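Local coordinates for putative periplasmic protein (Wolinella succinogenes, PDB 3KN3), which probably serves as the periplasmic substrate-binding component of an ABC-type transporter, possibly for tungstate, and can hold glutathione in its binding site, at residues 102-105 against 106-110; 130-133 against 134-137; 96-99 against 100-103. All blocks are in the same frame, centred on the assembly; numbering follows the deposited sequence.

In the fold
Running from the N terminus, the chain meets contact 3 first: residues 96-99 take the chain off the end of helix 93-98, and contact 3 closes the short turn that leads, by way of residues 100-102, into helix 103-113. Contact 1 begins where that connection ends, sharing Ser102 and Val103, and covers the first turns of the new helix. Contact 2 follows later, within helix 125-138, in series with the other two; none nests in or crosses another. Phe98 of contact 3 packs on Ala106, Leu109 and Ile110, while Phe107 and Val103 of contact 1 meet Trp134 and Val133 of contact 2. Helix 103-113 thus sits between its two neighbours, in the lobe built on the sheet containing strands 86-90 and 117-119.

Contact 1: residues 102-105 against 106-110; sequences SVAE and AFKLI
A capping box opens helix 103-113, whose first turn is tied to the next by Ala106 N bonding to Ser102 O at 3.0 Å. Ser102 is the N-cap: its OG accepts from Glu105 N at 3.0 Å. In return, Glu105 OE1 receives Ser102 N at 3.0 Å, on the anti side of the carboxylate and in a nearly straight bond (168°). Glu105 can reach back this far because its CG lies beside its own backbone N (chi1 -71°) and the chain runs on extended. The reciprocal pair fixes the carboxylate at the helix start, where the helix dipole would probably favour its negative charge.

On the buried side, Val103 and Phe107 point the same way, one turn apart. Val103 CG1 sits over one face of the Phe107 ring, 3.9 Å from its centroid and 16° off the normal, a CH-pi contact displaced toward the rim. The same two residues are joined by Phe107 N to Val103 O at 2.8 Å. Lys108, exposed, also reaches helix 125-138, its NZ bonding to Ala137 O. Asp196 OD2 takes Val103 N, adding a second acceptor to the capped N-terminal turn of this amphipathic helix.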
ATOM      1  N   SER A 102      -4.571  -9.867 -18.038  1.00 19.06           N
ATOM      2  CA  SER A 102      -4.307  -8.649 -17.285  1.00 20.82           C
ATOM      3  C   SER A 102      -5.475  -8.411 -16.298  1.00 23.75           C
ATOM      4  O   SER A 102      -6.521  -9.046 -16.402  1.00 28.52           O
ATOM      5  CB  SER A 102      -4.204  -7.476 -18.250  1.00 17.66           C
ATOM      6  OG  SER A 102      -5.453  -7.266 -18.897  1.00 27.85           O
ATOM      7  N   VAL A 103      -5.305  -7.479 -15.371  1.00 24.48           N
ATOM      8  CA  VAL A 103      -6.383  -7.107 -14.458  1.00 29.65           C
ATOM      9  C   VAL A 103      -7.517  -6.483 -15.234  1.00 29.68           C
ATOM     10  O   VAL A 103      -8.689  -6.746 -14.972  1.00 29.66           O
ATOM     11  CB  VAL A 103      -5.931  -6.108 -13.377  1.00 32.92           C
ATOM     12  CG1 VAL A 103      -7.090  -5.760 -12.480  1.00 35.98           C
ATOM     13  CG2 VAL A 103      -4.843  -6.708 -12.560  1.00 33.35           C
ATOM     14  N   ALA A 104      -7.174  -5.656 -16.210  1.00 31.14           N
ATOM     15  CA  ALA A 104      -8.221  -5.047 -17.003  1.00 26.31           C
ATOM     16  C   ALA A 104      -9.073  -6.125 -17.698  1.00 33.18           C
ATOM     17  O   ALA A 104     -10.301  -6.041 -17.687  1.00 38.75           O
ATOM     18  CB  ALA A 104      -7.647  -4.056 -17.979  1.00 17.97           C
ATOM     19  N   GLU A 105      -8.429  -7.142 -18.276  1.00 30.69           N
ATOM     20  CA  GLU A 105      -9.156  -8.202 -18.983  1.00 28.70           C
ATOM     21  C   GLU A 105     -10.020  -9.014 -18.032  1.00 32.28           C
ATOM     22  O   GLU A 105     -11.149  -9.368 -18.366  1.00 29.93           O
ATOM     23  CB  GLU A 105      -8.205  -9.142 -19.745  1.00 25.73           C
ATOM     24  CG  GLU A 105      -7.550  -8.502 -20.976  1.00 24.36           C
ATOM     25  CD  GLU A 105      -6.429  -9.353 -21.588  1.00 27.39           C
ATOM     26  OE1 GLU A 105      -5.680 -10.031 -20.852  1.00 27.76           O
ATOM     27  OE2 GLU A 105      -6.301  -9.341 -22.821  1.00 29.27           O
ATOM     28  N   ALA A 106      -9.475  -9.311 -16.854  1.00 29.07           N
ATOM     29  CA  ALA A 106     -10.205 -10.048 -15.837  1.00 24.70           C
ATOM     30  C   ALA A 106     -11.419  -9.260 -15.328  1.00 24.28           C
ATOM     31  O   ALA A 106     -12.507  -9.809 -15.228  1.00 24.90           O
ATOM     32  CB  ALA A 106      -9.295 -10.404 -14.699  1.00 27.50           C
ATOM     33  N   PHE A 107     -11.231  -7.984 -15.010  1.00 20.42           N
ATOM     34  CA  PHE A 107     -12.346  -7.168 -14.551  1.00 28.74           C
ATOM     35  C   PHE A 107     -13.465  -7.057 -15.591  1.00 36.79           C
ATOM     36  O   PHE A 107     -14.642  -7.171 -15.246  1.00 35.12           O
ATOM     37  CB  PHE A 107     -11.888  -5.789 -14.079  1.00 20.20           C
ATOM     38  CG  PHE A 107     -11.337  -5.783 -12.685  1.00 26.12           C
ATOM     39  CD1 PHE A 107     -10.764  -6.931 -12.148  1.00 26.93           C
ATOM     40  CD2 PHE A 107     -11.357  -4.624 -11.920  1.00 23.77           C
ATOM     41  CE1 PHE A 107     -10.243  -6.928 -10.881  1.00 27.08           C
ATOM     42  CE2 PHE A 107     -10.815  -4.604 -10.647  1.00 20.84           C
ATOM     43  CZ  PHE A 107     -10.275  -5.761 -10.115  1.00 28.38           C
ATOM     44  N   LYS A 108     -13.101  -6.849 -16.855  1.00 36.55           N
ATOM     45  CA  LYS A 108     -14.076  -6.886 -17.950  1.00 33.48           C
ATOM     46  C   LYS A 108     -14.847  -8.197 -17.942  1.00 30.56           C
ATOM     47  O   LYS A 108     -16.057  -8.213 -18.154  1.00 34.83           O
ATOM     48  CB  LYS A 108     -13.381  -6.709 -19.303  1.00 38.55           C
ATOM     49  CG  LYS A 108     -13.438  -5.289 -19.842  1.00 47.58           C
ATOM     50  CD  LYS A 108     -12.122  -4.852 -20.488  1.00 53.96           C
ATOM     51  CE  LYS A 108     -12.144  -3.360 -20.841  1.00 59.68           C
ATOM     52  NZ  LYS A 108     -10.773  -2.756 -20.918  1.00 64.12           N
ATOM     53  N   LEU A 109     -14.133  -9.294 -17.705  1.00 25.58           N
ATOM     54  CA  LEU A 109     -14.740 -10.610 -17.686  1.00 32.40           C
ATOM     55  C   LEU A 109     -15.699 -10.737 -16.510  1.00 33.20           C
ATOM     56  O   LEU A 109     -16.785 -11.284 -16.634  1.00 34.53           O
ATOM     57  CB  LEU A 109     -13.663 -11.694 -17.591  1.00 32.16           C
ATOM     58  CG  LEU A 109     -14.200 -13.123 -17.747  1.00 34.18           C
ATOM     59  CD1 LEU A 109     -15.020 -13.233 -19.030  1.00 30.55           C
ATOM     60  CD2 LEU A 109     -13.063 -14.152 -17.726  1.00 27.58           C
ATOM     61  N   ILE A 110     -15.261 -10.242 -15.363  1.00 33.10           N
ATOM     62  CA  ILE A 110     -16.061 -10.215 -14.157  1.00 32.20           C
ATOM     63  C   ILE A 110     -17.374  -9.489 -14.418  1.00 32.09           C
ATOM     64  O   ILE A 110     -18.445  -9.974 -14.061  1.00 22.82           O
ATOM     65  CB  ILE A 110     -15.287  -9.535 -13.006  1.00 27.80           C
ATOM     66  CG1 ILE A 110     -14.233 -10.488 -12.450  1.00 24.77           C
ATOM     67  CG2 ILE A 110     -16.215  -9.108 -11.903  1.00 14.61           C
ATOM     68  CD1 ILE A 110     -13.188  -9.816 -11.578  1.00 23.69           C
TER

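Contact 2: residues 130-133 against 134-137; sequences EREV and WKEA
Glu136 N donates to Glu132 O at 3.0 Å in a nearly straight bond, one rung of the i to i+4 ladder of helix 125-138, the helix of a beta-alpha-beta unit between strands 117-119 and 148-150. The buried carboxylate of Glu130 has its polar partners on those strands: OE1 bonds to Ser119 OG and OE2 to Tyr148 OH. Arg131 NH2 forms a salt bridge with Glu143 OE2. Trp134 N bonds to Glu130 O at 3.2 Å, and Lys135 N to Arg131 O at 3.1 Å.

With CG anti to the backbone N (chi1 171°) and the chain bent at chi2, Glu130 OE2 comes to the indole edge, near the ring plane and 3.1 Å from Trp134 CD1. The carboxylate stands almost perpendicular to the ring, the planes 87° apart. Replacing Glu130 with an alanine would probably leave the Ser119 and Tyr148 hydroxyls without their carboxylate partner and open a gap beside the Trp134 edge. Arg120 and Thr126, which contact glutathione when it is bound, lie near this glutamate.

Farther out, Trp134 meets Phe107, while Phe117 and Tyr148 make edge-to-face contacts with it. On the more exposed side two acids come together, their carboxylate planes 63° apart, with Glu132 OE2 3.7 Å from Glu136 OE2 and 3.5 Å from Glu136 CG.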
ATOM      1  N   GLU A 130      -8.730   0.016  -4.929  1.00 29.33           N
ATOM      2  CA  GLU A 130      -9.621  -0.865  -5.678  1.00 28.71           C
ATOM      3  C   GLU A 130     -10.523  -0.071  -6.611  1.00 29.66           C
ATOM      4  O   GLU A 130     -10.790  -0.499  -7.721  1.00 33.25           O
ATOM      5  CB  GLU A 130     -10.460  -1.720  -4.718  1.00 29.63           C
ATOM      6  CG  GLU A 130     -11.565  -2.516  -5.383  1.00 30.62           C
ATOM      7  CD  GLU A 130     -12.936  -2.009  -5.008  1.00 33.72           C
ATOM      8  OE1 GLU A 130     -13.108  -1.643  -3.829  1.00 34.10           O
ATOM      9  OE2 GLU A 130     -13.833  -1.980  -5.882  1.00 33.01           O
ATOM     10  N   ARG A 131     -10.991   1.087  -6.153  1.00 31.45           N
ATOM     11  CA  ARG A 131     -11.748   1.993  -7.007  1.00 30.34           C
ATOM     12  C   ARG A 131     -10.898   2.463  -8.178  1.00 31.38           C
ATOM     13  O   ARG A 131     -11.367   2.516  -9.308  1.00 31.33           O
ATOM     14  CB  ARG A 131     -12.283   3.181  -6.201  1.00 34.84           C
ATOM     15  CG  ARG A 131     -13.419   2.788  -5.263  1.00 42.44           C
ATOM     16  CD  ARG A 131     -13.786   3.883  -4.270  1.00 45.02           C
ATOM     17  NE  ARG A 131     -14.350   5.061  -4.918  1.00 45.69           N
ATOM     18  CZ  ARG A 131     -15.573   5.112  -5.435  1.00 47.85           C
ATOM     19  NH1 ARG A 131     -16.006   6.230  -6.010  1.00 47.55           N
ATOM     20  NH2 ARG A 131     -16.360   4.044  -5.388  1.00 45.78           N
ATOM     21  N   GLU A 132      -9.639   2.797  -7.910  1.00 38.04           N
ATOM     22  CA  GLU A 132      -8.730   3.198  -8.975  1.00 35.28           C
ATOM     23  C   GLU A 132      -8.575   2.090 -10.017  1.00 35.40           C
ATOM     24  O   GLU A 132      -8.565   2.348 -11.220  1.00 35.60           O
ATOM     25  CB  GLU A 132      -7.369   3.588  -8.404  1.00 47.48           C
ATOM     26  CG  GLU A 132      -6.950   5.024  -8.708  1.00 68.40           C
ATOM     27  CD  GLU A 132      -6.581   5.263 -10.179  1.00 84.51           C
ATOM     28  OE1 GLU A 132      -5.568   5.958 -10.426  1.00 91.68           O
ATOM     29  OE2 GLU A 132      -7.293   4.769 -11.086  1.00 84.02           O
ATOM     30  N   VAL A 133      -8.460   0.851  -9.558  1.00 28.48           N
ATOM     31  CA  VAL A 133      -8.299  -0.258 -10.488  1.00 26.25           C
ATOM     32  C   VAL A 133      -9.494  -0.438 -11.450  1.00 34.59           C
ATOM     33  O   VAL A 133      -9.278  -0.685 -12.647  1.00 32.38           O
ATOM     34  CB  VAL A 133      -7.982  -1.561  -9.743  1.00 30.52           C
ATOM     35  CG1 VAL A 133      -7.846  -2.721 -10.724  1.00 33.36           C
ATOM     36  CG2 VAL A 133      -6.705  -1.391  -8.901  1.00 25.75           C
ATOM     37  N   TRP A 134     -10.730  -0.322 -10.934  1.00 33.30           N
ATOM     38  CA  TRP A 134     -11.945  -0.423 -11.765  1.00 29.34           C
ATOM     39  C   TRP A 134     -12.003   0.709 -12.778  1.00 26.22           C
ATOM     40  O   TRP A 134     -12.383   0.519 -13.920  1.00 29.05           O
ATOM     41  CB  TRP A 134     -13.243  -0.407 -10.918  1.00 24.07           C
ATOM     42  CG  TRP A 134     -13.522  -1.706 -10.254  1.00 28.02           C
ATOM     43  CD1 TRP A 134     -13.358  -2.004  -8.934  1.00 28.60           C
ATOM     44  CD2 TRP A 134     -13.981  -2.910 -10.882  1.00 29.64           C
ATOM     45  NE1 TRP A 134     -13.683  -3.317  -8.701  1.00 27.70           N
ATOM     46  CE2 TRP A 134     -14.072  -3.894  -9.880  1.00 26.89           C
ATOM     47  CE3 TRP A 134     -14.331  -3.247 -12.190  1.00 25.39           C
ATOM     48  CZ2 TRP A 134     -14.494  -5.188 -10.147  1.00 23.95           C
ATOM     49  CZ3 TRP A 134     -14.747  -4.526 -12.453  1.00 29.17           C
ATOM     50  CH2 TRP A 134     -14.825  -5.485 -11.440  1.00 27.69           C
ATOM     51  N   LYS A 135     -11.641   1.897 -12.326  1.00 27.84           N
ATOM     52  CA  LYS A 135     -11.589   3.071 -13.180  1.00 38.21           C
ATOM     53  C   LYS A 135     -10.639   2.847 -14.361  1.00 38.49           C
ATOM     54  O   LYS A 135     -11.003   3.098 -15.508  1.00 34.24           O
ATOM     55  CB  LYS A 135     -11.137   4.269 -12.349  1.00 44.99           C
ATOM     56  CG  LYS A 135     -11.567   5.609 -12.868  1.00 51.86           C
ATOM     57  CD  LYS A 135     -11.881   6.515 -11.690  1.00 65.09           C
ATOM     58  CE  LYS A 135     -10.813   6.406 -10.595  1.00 71.16           C
ATOM     59  NZ  LYS A 135     -11.181   7.186  -9.368  1.00 74.47           N
ATOM     60  N   GLU A 136      -9.432   2.358 -14.072  1.00 39.80           N
ATOM     61  CA  GLU A 136      -8.456   2.044 -15.115  1.00 44.10           C
ATOM     62  C   GLU A 136      -8.959   0.937 -16.037  1.00 46.20           C
ATOM     63  O   GLU A 136      -8.697   0.951 -17.237  1.00 49.03           O
ATOM     64  CB  GLU A 136      -7.110   1.627 -14.512  1.00 49.30           C
ATOM     65  CG  GLU A 136      -6.352   2.726 -13.772  1.00 64.47           C
ATOM     66  CD  GLU A 136      -4.943   2.292 -13.340  1.00 76.67           C
ATOM     67  OE1 GLU A 136      -4.272   1.568 -14.114  1.00 78.91           O
ATOM     68  OE2 GLU A 136      -4.504   2.680 -12.228  1.00 78.08           O
ATOM     69  N   ALA A 137      -9.694  -0.017 -15.475  1.00 42.36           N
ATOM     70  CA  ALA A 137     -10.087  -1.198 -16.227  1.00 41.78           C
ATOM     71  C   ALA A 137     -11.331  -0.980 -17.077  1.00 40.92           C
ATOM     72  O   ALA A 137     -11.387  -1.422 -18.226  1.00 37.81           O
ATOM     73  CB  ALA A 137     -10.287  -2.390 -15.282  1.00 42.67           C
TER

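Contact 3: residues 96-99 against 100-103; sequences QKFT and GMSV
Phe98 and Met101, a selenomethionine here, make the close side of the turn leaving helix 93-98. Met101 N donates to Phe98 O at 2.8 Å, with an N-H...O angle of 153°, closing a type II beta turn. The selenium then comes in at the edge of the Phe98 ring, near its plane: Met101 SE lies 4.1 Å from Phe98 CD2 and 5.5 Å from the ring centroid, a Met-aromatic contact. The methyl turns away from the ring, and Met101 CE comes 3.4 Å from Lys97 O. That reach comes from an extended chain beyond CG, with chi2 at -176°. Phe98 itself is buried, packed on Ala106, Leu109 and Ile110 of helix 103-113 and on Val192; Met101 also touches Leu109. Lys97 lays its CG over one face of the Phe98 ring, and its NZ forms a salt bridge with Glu113.

The outer side is looser and more open to solvent. Thr99 and Gly100 are both exposed at the turn's corner. Gly100 has a positive phi (83°), and a CB here would clash with Thr99 O, which leaves room only for glycine at this corner. Thr99 OG1 bonds back to Gln96 O at 3.2 Å; Thr99 N reaches the same oxygen from the same face, at 3.3 Å, so two donors from Thr99 grip the single carbonyl oxygen of Gln96. Altogether this is a type II beta turn with glycine at its third position, linking helix 93-98 to helix 103-113 in a lobe of a periplasmic-binding-protein fold.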
ATOM      1  N   GLN A  96      -7.926 -20.867 -12.854  1.00 43.12           N
ATOM      2  CA  GLN A  96      -7.950 -21.184 -14.280  1.00 42.21           C
ATOM      3  C   GLN A  96      -8.640 -20.107 -15.106  1.00 39.10           C
ATOM      4  O   GLN A  96      -8.177 -19.750 -16.183  1.00 47.91           O
ATOM      5  CB  GLN A  96      -8.625 -22.535 -14.527  1.00 44.75           C
ATOM      6  CG  GLN A  96      -7.744 -23.701 -14.187  1.00 49.15           C
ATOM      7  CD  GLN A  96      -6.329 -23.484 -14.676  1.00 57.97           C
ATOM      8  OE1 GLN A  96      -5.401 -23.359 -13.877  1.00 60.61           O
ATOM      9  NE2 GLN A  96      -6.160 -23.403 -15.993  1.00 60.38           N
ATOM     10  N   LYS A  97      -9.735 -19.578 -14.578  1.00 34.26           N
ATOM     11  CA  LYS A  97     -10.554 -18.589 -15.277  1.00 35.66           C
ATOM     12  C   LYS A  97      -9.799 -17.385 -15.868  1.00 36.69           C
ATOM     13  O   LYS A  97     -10.145 -16.909 -16.953  1.00 33.49           O
ATOM     14  CB  LYS A  97     -11.657 -18.087 -14.342  1.00 33.63           C
ATOM     15  CG  LYS A  97     -12.780 -17.364 -15.053  1.00 37.01           C
ATOM     16  CD  LYS A  97     -13.830 -16.924 -14.052  1.00 41.73           C
ATOM     17  CE  LYS A  97     -15.152 -16.619 -14.729  1.00 42.51           C
ATOM     18  NZ  LYS A  97     -15.774 -17.834 -15.319  1.00 44.63           N
ATOM     19  N   PHE A  98      -8.788 -16.900 -15.143  1.00 35.42           N
ATOM     20  CA  PHE A  98      -8.084 -15.671 -15.499  1.00 31.28           C
ATOM     21  C   PHE A  98      -6.648 -15.889 -15.966  1.00 34.07           C
ATOM     22  O   PHE A  98      -5.933 -14.925 -16.242  1.00 35.51           O
ATOM     23  CB  PHE A  98      -8.077 -14.700 -14.319  1.00 29.59           C
ATOM     24  CG  PHE A  98      -9.450 -14.286 -13.867  1.00 38.00           C
ATOM     25  CD1 PHE A  98      -9.832 -14.427 -12.533  1.00 39.22           C
ATOM     26  CD2 PHE A  98     -10.367 -13.764 -14.769  1.00 33.44           C
ATOM     27  CE1 PHE A  98     -11.105 -14.044 -12.112  1.00 38.51           C
ATOM     28  CE2 PHE A  98     -11.642 -13.383 -14.351  1.00 35.03           C
ATOM     29  CZ  PHE A  98     -12.009 -13.520 -13.021  1.00 34.77           C
ATOM     30  N   THR A  99      -6.216 -17.141 -16.070  1.00 34.01           N
ATOM     31  CA  THR A  99      -4.816 -17.392 -16.407  1.00 35.83           C
ATOM     32  C   THR A  99      -4.384 -16.644 -17.685  1.00 35.31           C
ATOM     33  O   THR A  99      -5.087 -16.648 -18.702  1.00 28.06           O
ATOM     34  CB  THR A  99      -4.500 -18.893 -16.524  1.00 36.78           C
ATOM     35  OG1 THR A  99      -5.325 -19.466 -17.535  1.00 39.90           O
ATOM     36  CG2 THR A  99      -4.774 -19.599 -15.205  1.00 36.39           C
ATOM     37  N   GLY A 100      -3.233 -15.980 -17.610  1.00 29.80           N
ATOM     38  CA  GLY A 100      -2.725 -15.230 -18.740  1.00 29.36           C
ATOM     39  C   GLY A 100      -3.309 -13.835 -18.870  1.00 30.75           C
ATOM     40  O   GLY A 100      -2.837 -13.046 -19.672  1.00 34.49           O
HETATM   41  N   MSE A 101      -4.329 -13.511 -18.080  1.00 30.59           N
HETATM   42  CA  MSE A 101      -5.004 -12.230 -18.271  1.00 24.42           C
HETATM   43  C   MSE A 101      -4.435 -11.060 -17.478  1.00 20.81           C
HETATM   44  O   MSE A 101      -3.854 -11.231 -16.412  1.00 21.84           O
HETATM   45  CB  MSE A 101      -6.482 -12.371 -18.000  1.00 23.98           C
HETATM   46  CG  MSE A 101      -7.195 -13.232 -19.011  1.00 29.49           C
HETATM   47 SE   MSE A 101      -9.119 -13.221 -18.601  1.00 54.88          SE
HETATM   48  CE  MSE A 101      -9.676 -14.788 -19.632  1.00 32.06           C
ATOM     49  N   SER A 102      -4.571  -9.867 -18.038  1.00 19.06           N
ATOM     50  CA  SER A 102      -4.307  -8.649 -17.285  1.00 20.82           C
ATOM     51  C   SER A 102      -5.475  -8.411 -16.298  1.00 23.75           C
ATOM     52  O   SER A 102      -6.521  -9.046 -16.402  1.00 28.52           O
ATOM     53  CB  SER A 102      -4.204  -7.476 -18.250  1.00 17.66           C
ATOM     54  OG  SER A 102      -5.453  -7.266 -18.897  1.00 27.85           O
ATOM     55  N   VAL A 103      -5.305  -7.479 -15.371  1.00 24.48           N
ATOM     56  CA  VAL A 103      -6.383  -7.107 -14.458  1.00 29.65           C
ATOM     57  C   VAL A 103      -7.517  -6.483 -15.234  1.00 29.68           C
ATOM     58  O   VAL A 103      -8.689  -6.746 -14.972  1.00 29.66           O
ATOM     59  CB  VAL A 103      -5.931  -6.108 -13.377  1.00 32.92           C
ATOM     60  CG1 VAL A 103      -7.090  -5.760 -12.480  1.00 35.98           C
ATOM     61  CG2 VAL A 103      -4.843  -6.708 -12.560  1.00 33.35           C
TER